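Local coordinates for serine protease pet (Escherichia coli, PDB 4OM9), which probably acts as a secreted autotransporter serine protease and enterotoxin of enteroaggregative Escherichia coli, cleaving host proteins, at residues A[54-59]-A[164-169]; A[64-69]-A[252-257]; A[79-84]-A[90-95]. All coordinates share one frame; numbering follows the deposited sequence.

Interaction 1 (A[54-59]-A[164-169])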
# COMPACT_ATOMS: atom_id res chain seq x y z
N THR A 54 -21.24 19.57 -6.58
CA THR A 54 -21.05 19.64 -8.03
C THR A 54 -19.60 19.96 -8.36
O THR A 54 -18.93 20.66 -7.60
CB THR A 54 -21.95 20.71 -8.66
OG1 THR A 54 -21.64 21.99 -8.08
CG2 THR A 54 -23.46 20.41 -8.45
N ALA A 55 -19.13 19.48 -9.50
CA ALA A 55 -17.80 19.79 -10.02
C ALA A 55 -17.48 21.27 -9.92
O ALA A 55 -16.37 21.65 -9.54
CB ALA A 55 -17.68 19.34 -11.45
N ASN A 56 -18.45 22.12 -10.23
CA ASN A 56 -18.19 23.55 -10.22
C ASN A 56 -18.49 24.18 -8.85
O ASN A 56 -18.33 25.38 -8.66
CB ASN A 56 -18.99 24.25 -11.33
CG ASN A 56 -20.43 24.44 -10.98
OD1 ASN A 56 -20.94 23.90 -9.98
ND2 ASN A 56 -21.14 25.21 -11.82
N GLY A 57 -18.97 23.36 -7.92
CA GLY A 57 -19.21 23.80 -6.56
C GLY A 57 -20.52 24.54 -6.29
O GLY A 57 -20.87 24.73 -5.12
N ALA A 58 -21.26 24.93 -7.32
CA ALA A 58 -22.38 25.83 -7.08
C ALA A 58 -23.63 25.12 -6.56
O ALA A 58 -24.59 25.77 -6.15
CB ALA A 58 -22.70 26.61 -8.34
N ALA A 59 -23.62 23.79 -6.53
CA ALA A 59 -24.75 23.08 -5.95
C ALA A 59 -24.27 21.84 -5.23
O ALA A 59 -23.13 21.45 -5.40
CB ALA A 59 -25.82 22.71 -7.04
N GLN A 164 -10.22 32.49 -13.11
CA GLN A 164 -10.93 31.26 -13.39
C GLN A 164 -12.14 31.11 -12.48
O GLN A 164 -12.01 31.18 -11.26
CB GLN A 164 -10.01 30.04 -13.22
CG GLN A 164 -8.76 30.03 -14.12
CD GLN A 164 -9.09 30.02 -15.60
OE1 GLN A 164 -9.83 29.15 -16.08
NE2 GLN A 164 -8.56 30.99 -16.32
N THR A 165 -13.31 30.90 -13.07
CA THR A 165 -14.50 30.61 -12.28
C THR A 165 -15.09 29.28 -12.71
O THR A 165 -15.01 28.91 -13.88
CB THR A 165 -15.55 31.74 -12.40
OG1 THR A 165 -14.90 33.00 -12.41
CG2 THR A 165 -16.49 31.71 -11.21
N TYR A 166 -15.65 28.55 -11.74
CA TYR A 166 -16.33 27.28 -11.99
C TYR A 166 -15.43 26.16 -12.55
O TYR A 166 -15.93 25.19 -13.12
CB TYR A 166 -17.53 27.50 -12.94
CG TYR A 166 -18.57 28.44 -12.35
CD1 TYR A 166 -19.00 28.29 -11.03
CD2 TYR A 166 -19.10 29.49 -13.09
CE1 TYR A 166 -19.94 29.14 -10.48
CE2 TYR A 166 -20.04 30.35 -12.55
CZ TYR A 166 -20.46 30.17 -11.24
OH TYR A 166 -21.39 31.03 -10.69
N GLN A 167 -14.11 26.29 -12.36
CA GLN A 167 -13.15 25.21 -12.63
C GLN A 167 -13.15 24.14 -11.54
O GLN A 167 -12.91 24.42 -10.37
CB GLN A 167 -11.73 25.77 -12.77
CG GLN A 167 -11.53 26.67 -13.97
CD GLN A 167 -11.92 25.98 -15.28
OE1 GLN A 167 -11.30 24.99 -15.70
NE2 GLN A 167 -12.96 26.51 -15.93
N ALA A 168 -13.39 22.90 -11.95
CA ALA A 168 -13.42 21.76 -11.04
C ALA A 168 -12.06 21.52 -10.38
O ALA A 168 -11.98 21.21 -9.18
CB ALA A 168 -13.91 20.49 -11.79
N ASP A 169 -10.98 21.66 -11.17
CA ASP A 169 -9.63 21.55 -10.61
C ASP A 169 -9.42 22.53 -9.43
O ASP A 169 -8.70 22.24 -8.47
CB ASP A 169 -8.58 21.83 -11.68
CG ASP A 169 -8.59 20.83 -12.82
OD1 ASP A 169 -8.89 19.64 -12.59
OD2 ASP A 169 -8.28 21.24 -13.96
O HOH W 1 -14.34 19.24 -8.70

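Interaction 2 (A[64-69]-A[252-257])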
# COMPACT_ATOMS: atom_id res chain seq x y z
N GLY A 64 -30.12 10.86 -5.13
CA GLY A 64 -31.11 10.51 -6.13
C GLY A 64 -31.16 11.58 -7.20
O GLY A 64 -30.13 12.01 -7.71
N ALA A 65 -32.36 12.03 -7.53
CA ALA A 65 -32.48 13.05 -8.56
C ALA A 65 -32.48 14.47 -7.98
O ALA A 65 -32.79 15.40 -8.70
CB ALA A 65 -33.76 12.83 -9.38
N TYR A 66 -32.12 14.63 -6.71
CA TYR A 66 -32.26 15.94 -6.06
C TYR A 66 -30.95 16.61 -5.63
O TYR A 66 -29.95 15.96 -5.30
CB TYR A 66 -33.18 15.82 -4.84
CG TYR A 66 -34.58 15.38 -5.24
CD1 TYR A 66 -35.43 16.24 -5.93
CD2 TYR A 66 -35.04 14.10 -4.94
CE1 TYR A 66 -36.70 15.84 -6.30
CE2 TYR A 66 -36.29 13.69 -5.31
CZ TYR A 66 -37.14 14.57 -5.99
OH TYR A 66 -38.40 14.14 -6.35
N ALA A 67 -30.98 17.93 -5.69
CA ALA A 67 -29.87 18.79 -5.35
C ALA A 67 -30.41 20.09 -4.76
O ALA A 67 -31.57 20.46 -4.97
CB ALA A 67 -29.02 19.08 -6.56
N VAL A 68 -29.54 20.79 -4.05
CA VAL A 68 -29.89 22.00 -3.34
C VAL A 68 -28.89 23.09 -3.68
O VAL A 68 -27.68 22.84 -3.81
CB VAL A 68 -29.93 21.76 -1.82
CG1 VAL A 68 -30.04 23.05 -1.08
CG2 VAL A 68 -31.11 20.91 -1.46
N THR A 69 -29.39 24.30 -3.85
CA THR A 69 -28.55 25.43 -4.17
C THR A 69 -29.22 26.73 -3.69
O THR A 69 -29.97 26.75 -2.71
CB THR A 69 -28.24 25.46 -5.69
OG1 THR A 69 -27.29 26.48 -5.97
CG2 THR A 69 -29.54 25.66 -6.56
N GLU A 252 -41.79 19.19 -0.26
CA GLU A 252 -42.89 19.53 -1.15
C GLU A 252 -42.45 19.33 -2.60
O GLU A 252 -43.21 18.81 -3.41
CB GLU A 252 -43.38 20.95 -0.89
CG GLU A 252 -44.46 20.98 0.20
CD GLU A 252 -44.58 22.32 0.90
OE1 GLU A 252 -43.95 23.30 0.45
OE2 GLU A 252 -45.32 22.39 1.91
N LEU A 253 -41.22 19.69 -2.93
CA LEU A 253 -40.78 19.44 -4.29
C LEU A 253 -40.75 17.94 -4.54
O LEU A 253 -41.19 17.50 -5.58
CB LEU A 253 -39.41 20.05 -4.57
CG LEU A 253 -39.08 19.72 -6.03
CD1 LEU A 253 -39.81 20.65 -7.00
CD2 LEU A 253 -37.58 19.67 -6.30
N LYS A 254 -40.26 17.16 -3.58
CA LYS A 254 -40.16 15.71 -3.76
C LYS A 254 -41.54 15.05 -3.91
O LYS A 254 -41.67 13.98 -4.50
CB LYS A 254 -39.41 15.05 -2.59
CG LYS A 254 -37.89 15.33 -2.51
CD LYS A 254 -37.30 14.67 -1.25
CE LYS A 254 -35.78 14.79 -1.18
NZ LYS A 254 -35.15 13.79 -0.25
N GLN A 255 -42.57 15.69 -3.37
CA GLN A 255 -43.91 15.12 -3.45
C GLN A 255 -44.44 15.19 -4.87
O GLN A 255 -45.27 14.37 -5.27
CB GLN A 255 -44.87 15.83 -2.49
CG GLN A 255 -45.00 15.13 -1.16
CD GLN A 255 -45.53 13.71 -1.30
OE1 GLN A 255 -46.42 13.45 -2.12
NE2 GLN A 255 -45.00 12.80 -0.50
N LEU A 256 -43.94 16.15 -5.63
CA LEU A 256 -44.37 16.30 -7.01
C LEU A 256 -43.97 15.11 -7.91
O LEU A 256 -44.41 15.00 -9.06
CB LEU A 256 -43.80 17.59 -7.59
CG LEU A 256 -44.26 18.90 -6.94
CD1 LEU A 256 -43.67 20.05 -7.71
CD2 LEU A 256 -45.80 18.98 -6.91
N PHE A 257 -43.13 14.21 -7.41
CA PHE A 257 -42.63 13.15 -8.27
C PHE A 257 -42.95 11.76 -7.74
O PHE A 257 -42.35 10.78 -8.16
CB PHE A 257 -41.11 13.32 -8.48
CG PHE A 257 -40.77 14.52 -9.33
CD1 PHE A 257 -40.74 14.41 -10.72
CD2 PHE A 257 -40.59 15.77 -8.75
CE1 PHE A 257 -40.47 15.51 -11.52
CE2 PHE A 257 -40.33 16.89 -9.54
CZ PHE A 257 -40.26 16.77 -10.93

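Interaction 3 (A[79-84]-A[90-95])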
# COMPACT_ATOMS: atom_id res chain seq x y z
N SER A 79 -24.70 28.10 -13.63
CA SER A 79 -23.98 27.83 -12.38
C SER A 79 -24.50 26.57 -11.69
O SER A 79 -23.70 25.76 -11.21
CB SER A 79 -24.05 29.02 -11.42
OG SER A 79 -25.32 29.08 -10.80
N ALA A 80 -25.82 26.42 -11.64
CA ALA A 80 -26.45 25.29 -10.95
C ALA A 80 -27.56 24.61 -11.77
O ALA A 80 -28.07 23.59 -11.35
CB ALA A 80 -27.01 25.74 -9.60
N ASN A 81 -27.92 25.17 -12.93
CA ASN A 81 -28.89 24.50 -13.81
C ASN A 81 -28.27 23.29 -14.54
O ASN A 81 -28.98 22.39 -14.95
CB ASN A 81 -29.46 25.50 -14.85
CG ASN A 81 -30.56 26.41 -14.25
OD1 ASN A 81 -31.73 26.31 -14.63
ND2 ASN A 81 -30.18 27.28 -13.33
N TYR A 82 -26.96 23.29 -14.70
CA TYR A 82 -26.24 22.22 -15.39
C TYR A 82 -25.19 21.66 -14.44
O TYR A 82 -24.25 22.34 -14.05
CB TYR A 82 -25.58 22.74 -16.68
CG TYR A 82 -26.53 23.51 -17.58
CD1 TYR A 82 -27.84 23.09 -17.75
CD2 TYR A 82 -26.11 24.65 -18.26
CE1 TYR A 82 -28.71 23.78 -18.58
CE2 TYR A 82 -26.97 25.35 -19.08
CZ TYR A 82 -28.27 24.91 -19.24
OH TYR A 82 -29.15 25.59 -20.06
N GLN A 83 -25.38 20.42 -14.02
CA GLN A 83 -24.55 19.85 -12.97
C GLN A 83 -23.75 18.67 -13.47
O GLN A 83 -24.26 17.78 -14.17
CB GLN A 83 -25.41 19.46 -11.78
CG GLN A 83 -26.26 20.61 -11.30
CD GLN A 83 -26.95 20.34 -10.00
OE1 GLN A 83 -26.79 19.27 -9.40
NE2 GLN A 83 -27.74 21.31 -9.54
N THR A 84 -22.47 18.67 -13.10
CA THR A 84 -21.58 17.58 -13.41
C THR A 84 -21.13 16.88 -12.14
O THR A 84 -20.64 17.52 -11.21
CB THR A 84 -20.35 18.06 -14.17
OG1 THR A 84 -20.73 18.51 -15.46
CG2 THR A 84 -19.32 16.94 -14.30
N TYR A 90 -25.91 16.48 -15.55
CA TYR A 90 -27.29 16.44 -15.10
C TYR A 90 -27.92 17.82 -15.30
O TYR A 90 -27.24 18.87 -15.22
CB TYR A 90 -27.38 16.03 -13.63
CG TYR A 90 -26.80 14.67 -13.32
CD1 TYR A 90 -25.45 14.52 -13.00
CD2 TYR A 90 -27.61 13.53 -13.32
CE1 TYR A 90 -24.93 13.29 -12.71
CE2 TYR A 90 -27.08 12.28 -13.03
CZ TYR A 90 -25.75 12.16 -12.73
OH TYR A 90 -25.23 10.91 -12.44
N THR A 91 -29.22 17.82 -15.57
CA THR A 91 -29.92 19.06 -15.86
C THR A 91 -31.07 19.25 -14.88
O THR A 91 -31.84 18.32 -14.65
CB THR A 91 -30.42 19.05 -17.33
OG1 THR A 91 -29.30 19.21 -18.21
CG2 THR A 91 -31.43 20.18 -17.57
N GLN A 92 -31.15 20.43 -14.28
CA GLN A 92 -32.31 20.79 -13.46
C GLN A 92 -33.55 20.86 -14.36
O GLN A 92 -33.56 21.58 -15.35
CB GLN A 92 -32.09 22.15 -12.77
CG GLN A 92 -33.34 22.72 -12.10
CD GLN A 92 -33.23 24.24 -11.81
OE1 GLN A 92 -32.28 24.69 -11.17
NE2 GLN A 92 -34.22 25.01 -12.27
N ILE A 93 -34.60 20.11 -14.03
CA ILE A 93 -35.80 20.19 -14.84
C ILE A 93 -36.99 20.67 -14.03
O ILE A 93 -38.06 20.86 -14.56
CB ILE A 93 -36.14 18.82 -15.54
CG1 ILE A 93 -36.25 17.69 -14.51
CG2 ILE A 93 -35.12 18.52 -16.60
CD1 ILE A 93 -37.68 17.36 -14.12
N ASN A 94 -36.78 20.87 -12.73
CA ASN A 94 -37.79 21.51 -11.89
C ASN A 94 -37.15 22.00 -10.60
O ASN A 94 -36.02 21.60 -10.25
CB ASN A 94 -38.93 20.55 -11.57
CG ASN A 94 -40.27 21.27 -11.34
OD1 ASN A 94 -40.31 22.42 -10.89
ND2 ASN A 94 -41.37 20.58 -11.62
N ARG A 95 -37.87 22.86 -9.90
CA ARG A 95 -37.38 23.39 -8.63
C ARG A 95 -38.46 24.12 -7.86
O ARG A 95 -39.51 24.50 -8.40
CB ARG A 95 -36.18 24.32 -8.84
CG ARG A 95 -36.47 25.54 -9.70
CD ARG A 95 -35.41 26.62 -9.50
NE ARG A 95 -35.77 27.82 -10.24
CZ ARG A 95 -35.20 29.02 -10.10
NH1 ARG A 95 -34.21 29.21 -9.23
NH2 ARG A 95 -35.64 30.03 -10.85
O HOH W 2 -32.60 24.12 -16.00

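Interaction 1 (A[54-59]-A[164-169])
Asn56 lays its amide alongside the ring of Tyr166: the two groups point the same way, their planes 34° apart, and ND2 stands 3.8 Å from Tyr166 CD1. Asn56 CB rests on the backbone of its partner, 3.7 Å from Tyr166 O. The amide is held at both ends, within its loop and outside it. With CG set between the backbone N and the carbonyl carbon (chi1 78°), OD1 turns back to accept from Ala58 N at 2.9 Å, an Asx turn that overlaps the type I turn from Thr54 to Gly57; the donor lies above the carbonyl plane. ND2 donates to Ser79 O. The tyrosine ring meets Asn56 O at its edge, while Thr165 CG2 covers one face. At the other end, Ala55 CB and Ala168 CB are 4.0 Å apart. Ala168 CA makes a CA-H...O contact of 3.3 Å with Ala55 O. A water donates toward Ala55 O and Ala168 O, though other acceptors compete for its protons. Two surface loops of the protease domain thus meet through van der Waals packing, a C-H contact and shared water, while the asparagine amide bonds within its own turn and to Ser79, not across to 164-169.

Interaction 2 (A[64-69]-A[252-257])
Tyr66 and Lys254 reach one another because each swings its CG anti to its own carbonyl carbon (chi1 -62° and -71°): the tyrosine ring projects from its strand toward the helix, and the lysine, extended beyond CG, runs across that ring. Lys254 CG sits over one face, 3.7 Å from the ring centroid and 17° off the normal, which makes a CH-pi contact. It is displaced toward the rim on the side of CE2 and CZ, being 3.6 Å from Tyr66 CE2. Lys254 CE passes near Tyr66 CD2 at 3.9 Å, so the aliphatic stem, rather than the ammonium group, does the touching. Leu253 brings a single methyl against the ring obliquely, on the CD1/CE1 side, with Leu253 CD2 3.9 Å from Tyr66 CE1. The phenol oxygen reaches the backbone of 252-257, where Tyr66 OH lies 3.5 Å from both Lys254 CA and Phe257 CB.

This hydroxyl is not left to carbon neighbours alone: it is hydrogen-bonded to Arg106 NH1, and the same arginine makes a cation-pi contact with the Phe257 ring. Arg106 therefore links the tyrosine hydroxyl to the Phe257 ring. Leu253 also packs on Ile104 and Met96, which carries the apolar seam over neighbouring strands of the sheet. A helix that follows the last strand of the second protease sheet and packs back on the first resembles the C-terminal helix of the chymotrypsin-like fold, consistent with membership of the PA clan of peptidases.

Interaction 3 (A[79-84]-A[90-95])
Asn81 and Gln92 cross at a slant, their amide planes 38° apart, with Asn81 OD1 3.7 Å from Gln92 NE2, too far for a direct bond. A water instead links the Asn81 amide to the backbone of its partner, donating to Asn81 OD1 at 2.7 Å and to Gln92 O at 2.8 Å, while Gln92 OE1 turns to Gln105 NE2. In the backbone of the same pair, Gln92 N bonds to Asn81 O at 3.0 Å, almost straight. Tyr82 and Thr91 lie side by side, pointing the same way, in a non-hydrogen-bonded antiparallel pair; Thr91 OG1 approaches Tyr82 CD1 obliquely at 4.2 Å. The pairing belongs to the beta hairpin of strands 82-85 and 88-97, at the margin of a five-stranded antiparallel sheet. On its other face lie Gln83 and Tyr90, a hydrogen-bonded pair in which Gln83 N donates to Tyr90 O at 2.7 Å. Gln83, extended beyond CG, directs its amide toward the loop before its strand: NE2 reaches Ala80 O at 2.9 Å, in the carbonyl plane, and OE1 is hydrogen-bonded to Tyr85 OH. The Tyr90 ring turns its edge toward Gln83 O, and its hydroxyl is bonded to Glu113. Ile93 and Asn94 form a classic beta bulge opposite Arg106.

All three contacts lie in the N-terminal protease region, on the same side of the chain's centre. Interactions 2 and 3 are about 12 Å apart between centres and share the five-stranded antiparallel sheet, one through strand 66-70 and the other through strands 82-85 and 88-97. The centre of interaction 1 lies about 13 Å from that of interaction 3 and about 22 Å from that of interaction 2, in loops beside this sheet. Along the chain, interaction 3 is nested within the spans closed by both others, whereas interactions 1 and 2 alternate their segments. Residues 54-59 touch both 64-69 and 79-84, so one loop abuts both strand-bearing segments. Interaction 2 then brings helix 247-255 against the sheet, just before strand 258-262 starts the parallel beta-helix.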